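Local coordinates for protein 33 kDa chaperonin (Thermotoga maritima, PDB 1VQ0) that probably acts as a redox-regulated molecular chaperone that keeps thermally unfolding and oxidatively damaged proteins from aggregating irreversibly, at residues A48-G53 against G112-A117; L52-I57 against S145-E150; D151-F156 against S164-G169. One frame throughout, in Å; residues are numbered along the deposited sequence.

Contact 1. Residues A48-G53 against G112-A117; sequences ATVVLG and GKFDVA
Val50 and Val51, neighbours on helix 46-62, meet Phe114 and Val116 in a small apolar helix-to-loop packing at the point where a connecting segment turns into helix 116-120 of the Hsp33 fold. No hydrogen bond crosses between the two segments; the evidence is methyl and ring contact alone, burying 189 Å² in total. Val50 works with both branches. Its CG1 methyl, placed anti to the backbone N (chi1 170°), reaches Val116 CG2 at 3.6 Å, while CG2 turns to the ring of Phe114 and lies 3.8 Å from CD2, the two side chains crossing at roughly a right angle. Val51 adds a looser touch, CG2 to Val116 CG2 at 4.0 Å, as these two side chains run antiparallel alongside one another.

One shell out, Val172 of strand 164-173 touches both Val50 and Phe114, and Tyr46 and Leu47 from the start of the same long helix also pack on the Phe114 ring. Ile82 meets Val51. The loop's approach is shaped by its backbone: Asp115 centres an inverse gamma turn, closed by a weak bond from Val116 N to Phe114 O at 3.0 Å. That turn sits between the two apolar residues, and the CB of Asp115 is directed away from helix 46-62, at the N-cap position of helix 116-120, where its OD1 accepts a weak hydrogen bond from Gly118 N.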
loop_
_atom_site.group_PDB
_atom_site.type_symbol
_atom_site.label_atom_id
_atom_site.label_comp_id
_atom_site.label_asym_id
_atom_site.label_seq_id
_atom_site.Cartn_x
_atom_site.Cartn_y
_atom_site.Cartn_z
ATOM N N ALA A 48 -19.200 1.202 -18.480
ATOM C CA ALA A 48 -18.785 0.398 -17.342
ATOM C C ALA A 48 -18.284 -0.960 -17.808
ATOM O O ALA A 48 -17.387 -1.517 -17.202
ATOM C CB ALA A 48 -19.933 0.208 -16.390
ATOM N N THR A 49 -18.816 -1.434 -18.915
ATOM C CA THR A 49 -18.281 -2.647 -19.586
ATOM C C THR A 49 -16.808 -2.434 -19.984
ATOM O O THR A 49 -15.949 -3.274 -19.750
ATOM C CB THR A 49 -19.131 -2.989 -20.828
ATOM O OG1 THR A 49 -20.489 -3.273 -20.455
ATOM C CG2 THR A 49 -18.635 -4.280 -21.488
ATOM N N VAL A 50 -16.500 -1.271 -20.560
ATOM C CA VAL A 50 -15.155 -1.052 -21.071
ATOM C C VAL A 50 -14.186 -0.848 -19.885
ATOM O O VAL A 50 -13.079 -1.358 -19.879
ATOM C CB VAL A 50 -15.155 0.139 -22.078
ATOM C CG1 VAL A 50 -13.713 0.578 -22.450
ATOM C CG2 VAL A 50 -15.911 -0.239 -23.335
ATOM N N VAL A 51 -14.627 -0.096 -18.875
ATOM C CA VAL A 51 -13.776 0.207 -17.721
ATOM C C VAL A 51 -13.443 -1.065 -16.924
ATOM O O VAL A 51 -12.281 -1.381 -16.683
ATOM C CB VAL A 51 -14.452 1.243 -16.770
ATOM C CG1 VAL A 51 -13.539 1.539 -15.563
ATOM C CG2 VAL A 51 -14.715 2.544 -17.485
ATOM N N LEU A 52 -14.480 -1.777 -16.505
ATOM C CA LEU A 52 -14.305 -3.066 -15.854
ATOM C C LEU A 52 -13.584 -4.109 -16.727
ATOM O O LEU A 52 -12.767 -4.844 -16.231
ATOM C CB LEU A 52 -15.618 -3.596 -15.326
ATOM C CG LEU A 52 -15.564 -4.887 -14.463
ATOM C CD1 LEU A 52 -14.520 -4.803 -13.345
ATOM C CD2 LEU A 52 -16.900 -5.264 -13.858
ATOM N N GLY A 53 -13.920 -4.165 -18.014
ATOM C CA GLY A 53 -13.306 -5.101 -18.932
ATOM C C GLY A 53 -11.795 -4.906 -19.001
ATOM O O GLY A 53 -11.026 -5.852 -18.946
ATOM N N GLY A 112 -13.561 9.883 -29.953
ATOM C CA GLY A 112 -14.741 9.081 -30.185
ATOM C C GLY A 112 -14.747 7.752 -29.492
ATOM O O GLY A 112 -15.564 6.906 -29.812
ATOM N N LYS A 113 -13.835 7.585 -28.531
ATOM C CA LYS A 113 -13.712 6.412 -27.715
ATOM C C LYS A 113 -14.522 6.571 -26.379
ATOM O O LYS A 113 -14.834 7.686 -25.971
ATOM C CB LYS A 113 -12.227 6.215 -27.393
ATOM C CG LYS A 113 -11.301 6.015 -28.570
ATOM C CD LYS A 113 -11.965 5.257 -29.700
ATOM C CE LYS A 113 -10.981 4.829 -30.827
ATOM N NZ LYS A 113 -11.662 4.747 -32.184
ATOM N N PHE A 114 -14.855 5.451 -25.729
ATOM C CA PHE A 114 -15.346 5.495 -24.347
ATOM C C PHE A 114 -14.325 6.175 -23.402
ATOM O O PHE A 114 -13.103 5.917 -23.452
ATOM C CB PHE A 114 -15.797 4.130 -23.818
ATOM C CG PHE A 114 -17.110 3.638 -24.457
ATOM C CD1 PHE A 114 -18.345 4.210 -24.101
ATOM C CD2 PHE A 114 -17.107 2.683 -25.453
ATOM C CE1 PHE A 114 -19.559 3.815 -24.726
ATOM C CE2 PHE A 114 -18.332 2.258 -26.050
ATOM C CZ PHE A 114 -19.544 2.827 -25.696
ATOM N N ASP A 115 -14.849 7.075 -22.574
ATOM C CA ASP A 115 -14.038 7.939 -21.721
ATOM C C ASP A 115 -13.730 7.277 -20.408
ATOM O O ASP A 115 -14.223 7.659 -19.340
ATOM C CB ASP A 115 -14.717 9.286 -21.500
ATOM C CG ASP A 115 -13.820 10.286 -20.869
ATOM O OD1 ASP A 115 -12.577 10.036 -20.801
ATOM O OD2 ASP A 115 -14.286 11.343 -20.432
ATOM N N VAL A 116 -12.882 6.254 -20.505
ATOM C CA VAL A 116 -12.414 5.518 -19.324
ATOM C C VAL A 116 -11.752 6.452 -18.309
ATOM O O VAL A 116 -12.109 6.447 -17.121
ATOM C CB VAL A 116 -11.507 4.358 -19.769
ATOM C CG1 VAL A 116 -10.861 3.652 -18.584
ATOM C CG2 VAL A 116 -12.320 3.380 -20.613
ATOM N N ALA A 117 -10.838 7.318 -18.781
ATOM C CA ALA A 117 -10.107 8.250 -17.926
ATOM C C ALA A 117 -11.097 9.183 -17.200
ATOM O O ALA A 117 -10.999 9.425 -16.003
ATOM C CB ALA A 117 -9.066 9.043 -18.755
#

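Contact 2. Residues L52-I57 against S145-E150; sequences LGRALI and SGEIAE
With CG of Arg54 anti to its carbonyl carbon (chi1 -76°) and the chain extended from CG to NE, the guanidinium is carried off helix 46-62 to Glu147. The glutamate answers with a folded chain, bent at its second torsion, and its OE1 comes nearer the helix than the direction of its CB would suggest. The two side chains then run alongside in a common direction, their guanidinium and carboxylate planes 39° apart.

One nitrogen does most of the polar work. Arg54 NH1 donates to Glu147 OE1 at 2.9 Å, a nearly straight salt-bridge bond (170° at the hydrogen) that meets the carboxylate oxygen on its anti side and somewhat out of the carboxylate plane. NH1 also donates to the backbone O of Glu147 at 2.9 Å, with that oxygen close to the guanidinium plane. A water completes a bridge, accepting from Arg54 NH2 at 3.0 Å and donating to Glu147 OE1.

Beneath this polar layer, Ile148 points toward the helix. Its CD1 lies 3.9 Å from Arg54 CB, and its CG2 lies 4.0 Å from Ala55 CA; Val116 and Ile120 of helix 116-120 also touch the isoleucine. Ile148 is the N-cap of helix 149-160, and its packing sets the start of that helix against helix 46-62. Asp151, three residues after the N-cap, accepts from Ile148 N through OD2, one half of a capping box, and its OD1 takes the N-H groups of Ser145 and Gly146.

Because NH1 grips both a side-chain and a main-chain oxygen of one residue, the bridge fixes the guanidinium relative to the turn as well as pairing charges, and the direct and water-mediated bonds to OE1 would be expected to stabilise its negative charge.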
loop_
_atom_site.group_PDB
_atom_site.type_symbol
_atom_site.label_atom_id
_atom_site.label_comp_id
_atom_site.label_asym_id
_atom_site.label_seq_id
_atom_site.Cartn_x
_atom_site.Cartn_y
_atom_site.Cartn_z
ATOM N N LEU A 52 -14.480 -1.777 -16.505
ATOM C CA LEU A 52 -14.305 -3.066 -15.854
ATOM C C LEU A 52 -13.584 -4.109 -16.727
ATOM O O LEU A 52 -12.767 -4.844 -16.231
ATOM C CB LEU A 52 -15.618 -3.596 -15.326
ATOM C CG LEU A 52 -15.564 -4.887 -14.463
ATOM C CD1 LEU A 52 -14.520 -4.803 -13.345
ATOM C CD2 LEU A 52 -16.900 -5.264 -13.858
ATOM N N GLY A 53 -13.920 -4.165 -18.014
ATOM C CA GLY A 53 -13.306 -5.101 -18.932
ATOM C C GLY A 53 -11.795 -4.906 -19.001
ATOM O O GLY A 53 -11.026 -5.852 -18.946
ATOM N N ARG A 54 -11.361 -3.672 -19.088
ATOM C CA ARG A 54 -9.963 -3.409 -19.161
ATOM C C ARG A 54 -9.245 -3.863 -17.901
ATOM O O ARG A 54 -8.115 -4.406 -17.976
ATOM C CB ARG A 54 -9.692 -1.944 -19.334
ATOM C CG ARG A 54 -9.945 -1.368 -20.753
ATOM C CD ARG A 54 -9.256 0.010 -20.930
ATOM N NE ARG A 54 -9.765 0.717 -22.093
ATOM C CZ ARG A 54 -9.441 1.970 -22.411
ATOM N NH1 ARG A 54 -8.606 2.649 -21.655
ATOM N NH2 ARG A 54 -9.959 2.551 -23.477
ATOM N N ALA A 55 -9.916 -3.645 -16.769
ATOM C CA ALA A 55 -9.399 -4.003 -15.480
ATOM C C ALA A 55 -9.310 -5.547 -15.311
ATOM O O ALA A 55 -8.249 -6.040 -14.881
ATOM C CB ALA A 55 -10.196 -3.381 -14.383
ATOM N N LEU A 56 -10.390 -6.259 -15.718
ATOM C CA LEU A 56 -10.428 -7.727 -15.781
ATOM C C LEU A 56 -9.331 -8.276 -16.695
ATOM O O LEU A 56 -8.678 -9.229 -16.357
ATOM C CB LEU A 56 -11.794 -8.247 -16.271
ATOM C CG LEU A 56 -12.973 -7.973 -15.360
ATOM C CD1 LEU A 56 -14.357 -8.339 -15.976
ATOM C CD2 LEU A 56 -12.738 -8.751 -14.054
ATOM N N ILE A 57 -9.142 -7.667 -17.854
ATOM C CA ILE A 57 -8.051 -8.092 -18.765
ATOM C C ILE A 57 -6.692 -7.955 -18.039
ATOM O O ILE A 57 -5.914 -8.893 -17.994
ATOM C CB ILE A 57 -8.082 -7.292 -20.074
ATOM C CG1 ILE A 57 -9.371 -7.642 -20.851
ATOM C CG2 ILE A 57 -6.841 -7.552 -20.942
ATOM C CD1 ILE A 57 -9.810 -6.569 -21.860
ATOM N N SER A 145 -2.618 7.985 -15.994
ATOM C CA SER A 145 -3.522 8.472 -17.070
ATOM C C SER A 145 -4.963 8.062 -16.866
ATOM O O SER A 145 -5.836 8.702 -17.414
ATOM C CB SER A 145 -3.123 7.922 -18.433
ATOM O OG SER A 145 -3.307 6.526 -18.550
ATOM N N GLY A 146 -5.231 7.001 -16.127
ATOM C CA GLY A 146 -6.642 6.576 -15.919
ATOM C C GLY A 146 -7.246 5.739 -17.040
ATOM O O GLY A 146 -8.428 5.485 -17.006
ATOM N N GLU A 147 -6.413 5.306 -18.005
ATOM C CA GLU A 147 -6.753 4.389 -19.058
ATOM C C GLU A 147 -6.572 2.942 -18.631
ATOM O O GLU A 147 -6.855 2.054 -19.416
ATOM C CB GLU A 147 -5.771 4.589 -20.250
ATOM C CG GLU A 147 -5.781 5.967 -20.887
ATOM C CD GLU A 147 -7.089 6.299 -21.545
ATOM O OE1 GLU A 147 -7.712 5.374 -22.097
ATOM O OE2 GLU A 147 -7.491 7.478 -21.505
ATOM N N ILE A 148 -5.999 2.712 -17.444
ATOM C CA ILE A 148 -5.771 1.365 -16.850
ATOM C C ILE A 148 -4.475 0.656 -17.316
ATOM O O ILE A 148 -3.652 0.294 -16.487
ATOM C CB ILE A 148 -7.078 0.443 -16.922
ATOM C CG1 ILE A 148 -8.232 1.194 -16.238
ATOM C CG2 ILE A 148 -6.895 -0.925 -16.149
ATOM C CD1 ILE A 148 -9.574 0.550 -16.330
ATOM N N ALA A 149 -4.294 0.458 -18.623
ATOM C CA ALA A 149 -3.104 -0.228 -19.132
ATOM C C ALA A 149 -1.878 0.436 -18.546
ATOM O O ALA A 149 -1.091 -0.187 -17.810
ATOM C CB ALA A 149 -3.031 -0.238 -20.700
ATOM N N GLU A 150 -1.778 1.720 -18.820
ATOM C CA GLU A 150 -0.558 2.476 -18.467
ATOM C C GLU A 150 -0.359 2.632 -16.960
ATOM O O GLU A 150 0.761 2.697 -16.495
ATOM C CB GLU A 150 -0.563 3.871 -19.112
ATOM C CG GLU A 150 0.820 4.472 -19.154
ATOM C CD GLU A 150 0.861 5.881 -19.711
ATOM O OE1 GLU A 150 -0.222 6.373 -20.078
ATOM O OE2 GLU A 150 1.987 6.469 -19.731
HETATM O O HOH W 1 -10.376 5.504 -23.755
#

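Contact 3. Residues D151-F156 against S164-G169; sequences DLAYYF and SAFSIG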
loop_
_atom_site.group_PDB
_atom_site.type_symbol
_atom_site.label_atom_id
_atom_site.label_comp_id
_atom_site.label_asym_id
_atom_site.label_seq_id
_atom_site.Cartn_x
_atom_site.Cartn_y
_atom_site.Cartn_z
ATOM N N ASP A 151 -1.473 2.817 -16.258
ATOM C CA ASP A 151 -1.490 2.866 -14.812
ATOM C C ASP A 151 -0.890 1.571 -14.208
ATOM O O ASP A 151 -0.075 1.654 -13.318
ATOM C CB ASP A 151 -2.881 3.053 -14.314
ATOM C CG ASP A 151 -3.565 4.280 -14.886
ATOM O OD1 ASP A 151 -3.034 5.424 -14.787
ATOM O OD2 ASP A 151 -4.679 4.144 -15.393
ATOM N N LEU A 152 -1.240 0.427 -14.786
ATOM C CA LEU A 152 -0.780 -0.885 -14.341
ATOM C C LEU A 152 0.653 -1.103 -14.700
ATOM O O LEU A 152 1.425 -1.591 -13.884
ATOM C CB LEU A 152 -1.591 -2.030 -14.948
ATOM C CG LEU A 152 -1.986 -3.168 -14.004
ATOM C CD1 LEU A 152 -2.201 -4.364 -14.717
ATOM C CD2 LEU A 152 -1.111 -3.494 -12.984
ATOM N N ALA A 153 1.030 -0.685 -15.900
ATOM C CA ALA A 153 2.475 -0.678 -16.281
ATOM C C ALA A 153 3.340 0.120 -15.304
ATOM O O ALA A 153 4.367 -0.328 -14.917
ATOM C CB ALA A 153 2.662 -0.161 -17.714
ATOM N N TYR A 154 2.848 1.279 -14.854
ATOM C CA TYR A 154 3.563 2.102 -13.877
ATOM C C TYR A 154 3.652 1.466 -12.482
ATOM O O TYR A 154 4.691 1.547 -11.824
ATOM C CB TYR A 154 2.939 3.483 -13.815
ATOM C CG TYR A 154 3.562 4.488 -12.886
ATOM C CD1 TYR A 154 4.783 5.071 -13.158
ATOM C CD2 TYR A 154 2.891 4.881 -11.750
ATOM C CE1 TYR A 154 5.352 5.989 -12.274
ATOM C CE2 TYR A 154 3.407 5.786 -10.895
ATOM C CZ TYR A 154 4.609 6.346 -11.144
ATOM O OH TYR A 154 5.046 7.229 -10.234
ATOM N N TYR A 155 2.581 0.843 -12.034
ATOM C CA TYR A 155 2.612 0.024 -10.816
ATOM C C TYR A 155 3.807 -0.974 -10.934
ATOM O O TYR A 155 4.738 -1.025 -10.063
ATOM C CB TYR A 155 1.285 -0.718 -10.575
ATOM C CG TYR A 155 1.516 -1.863 -9.675
ATOM C CD1 TYR A 155 1.545 -1.684 -8.282
ATOM C CD2 TYR A 155 1.761 -3.158 -10.199
ATOM C CE1 TYR A 155 1.834 -2.770 -7.418
ATOM C CE2 TYR A 155 2.084 -4.232 -9.368
ATOM C CZ TYR A 155 2.109 -4.060 -7.974
ATOM O OH TYR A 155 2.455 -5.111 -7.145
ATOM N N PHE A 156 3.836 -1.710 -12.041
ATOM C CA PHE A 156 4.888 -2.732 -12.178
ATOM C C PHE A 156 6.289 -2.113 -12.169
ATOM O O PHE A 156 7.141 -2.549 -11.375
ATOM C CB PHE A 156 4.637 -3.691 -13.374
ATOM C CG PHE A 156 3.644 -4.794 -13.048
ATOM C CD1 PHE A 156 4.048 -5.899 -12.299
ATOM C CD2 PHE A 156 2.297 -4.736 -13.489
ATOM C CE1 PHE A 156 3.117 -6.926 -11.977
ATOM C CE2 PHE A 156 1.378 -5.758 -13.141
ATOM C CZ PHE A 156 1.784 -6.829 -12.392
ATOM N N SER A 164 7.488 -2.668 -17.820
ATOM C CA SER A 164 6.316 -3.309 -18.356
ATOM C C SER A 164 5.662 -2.487 -19.440
ATOM O O SER A 164 5.729 -1.247 -19.448
ATOM C CB SER A 164 5.270 -3.489 -17.217
ATOM O OG SER A 164 5.717 -4.323 -16.120
ATOM N N ALA A 165 4.972 -3.214 -20.328
ATOM C CA ALA A 165 4.035 -2.654 -21.311
ATOM C C ALA A 165 2.800 -3.503 -21.291
ATOM O O ALA A 165 2.890 -4.738 -21.381
ATOM C CB ALA A 165 4.643 -2.667 -22.716
ATOM N N PHE A 166 1.662 -2.851 -21.107
ATOM C CA PHE A 166 0.324 -3.463 -21.242
ATOM C C PHE A 166 -0.433 -2.785 -22.377
ATOM O O PHE A 166 -0.414 -1.568 -22.509
ATOM C CB PHE A 166 -0.492 -3.340 -19.969
ATOM C CG PHE A 166 -0.072 -4.242 -18.846
ATOM C CD1 PHE A 166 1.075 -3.977 -18.100
ATOM C CD2 PHE A 166 -0.872 -5.304 -18.479
ATOM C CE1 PHE A 166 1.436 -4.787 -17.021
ATOM C CE2 PHE A 166 -0.507 -6.126 -17.455
ATOM C CZ PHE A 166 0.627 -5.854 -16.688
ATOM N N SER A 167 -1.030 -3.569 -23.255
ATOM C CA SER A 167 -1.971 -3.026 -24.229
ATOM C C SER A 167 -3.269 -3.758 -24.124
ATOM O O SER A 167 -3.280 -4.971 -24.203
ATOM C CB SER A 167 -1.453 -3.115 -25.616
ATOM O OG SER A 167 -2.344 -2.460 -26.523
ATOM N N ILE A 168 -4.359 -2.993 -23.945
ATOM C CA ILE A 168 -5.666 -3.522 -23.532
ATOM C C ILE A 168 -6.789 -2.815 -24.274
ATOM O O ILE A 168 -6.754 -1.596 -24.436
ATOM C CB ILE A 168 -5.885 -3.340 -21.974
ATOM C CG1 ILE A 168 -4.862 -4.114 -21.130
ATOM C CG2 ILE A 168 -7.286 -3.804 -21.590
ATOM C CD1 ILE A 168 -4.960 -3.839 -19.642
ATOM N N GLY A 169 -7.797 -3.575 -24.707
ATOM C CA GLY A 169 -8.907 -3.030 -25.509
ATOM C C GLY A 169 -10.160 -3.852 -25.305
ATOM O O GLY A 169 -10.109 -5.092 -25.185
#
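Phe166 of strand 164-173 projects its ring toward helix 149-160, where Leu152, Ala153 and Phe156 receive it. Its CG stands anti to the carbonyl carbon, which lays the ring against the helix. Leu152 CD1 sits over one face in a CH-pi contact, 4.0 Å from the ring centroid and offset toward the rim; the leucine reaches there with an unusual chi1 of -137°, away from the staggered values. Phe156 approaches differently. The two phenyl planes are only 22° from parallel, but with centroids 5.7 Å apart they are slid so far that they barely overlap, and two atom pairs tie as closest, Phe156 CE2 with Phe166 CZ and Phe156 CD2 with Phe166 CE1, each at 3.6 Å. Ala153 CB adds contact with Phe166 CD1 at 4.2 Å.

Ser164 OG lies near Phe156 CB, but its hydrogen bonds go to Ile162 O and Gln186 NE2.

The segment axes run nearly antiparallel, at 161°, with a closest approach of 7.3 Å between them. The strand pairs with strand 176-187, whose Ala184 and Gln186 also touch Phe166, while Leu61 and Val62 of helix 46-62 pack on Phe166 and Phe156 respectively.

Helix 46-62 comes first along the chain and supplies one side of two contacts. Contact 1 closes a 58-residue span containing strands 71-78, 84-90 and 94-99; contact 2 starts from the next turn of the helix, sharing Leu52 and Gly53, and closes a span of 87 residues. The two loops cross rather than nest, since contact 2 opens before contact 1 has closed and closes after it, and they touch where Val51 O meets Ile148 CD1. Contact 3 follows in series, closing just seven residues between its segments. It joins contact 2 through Asp151 and through Arg54 O against Ile168 CD1. Together they tie helices 46-62, 116-120 and 149-160 to strand 164-173, outermost in the large sheet within this chain.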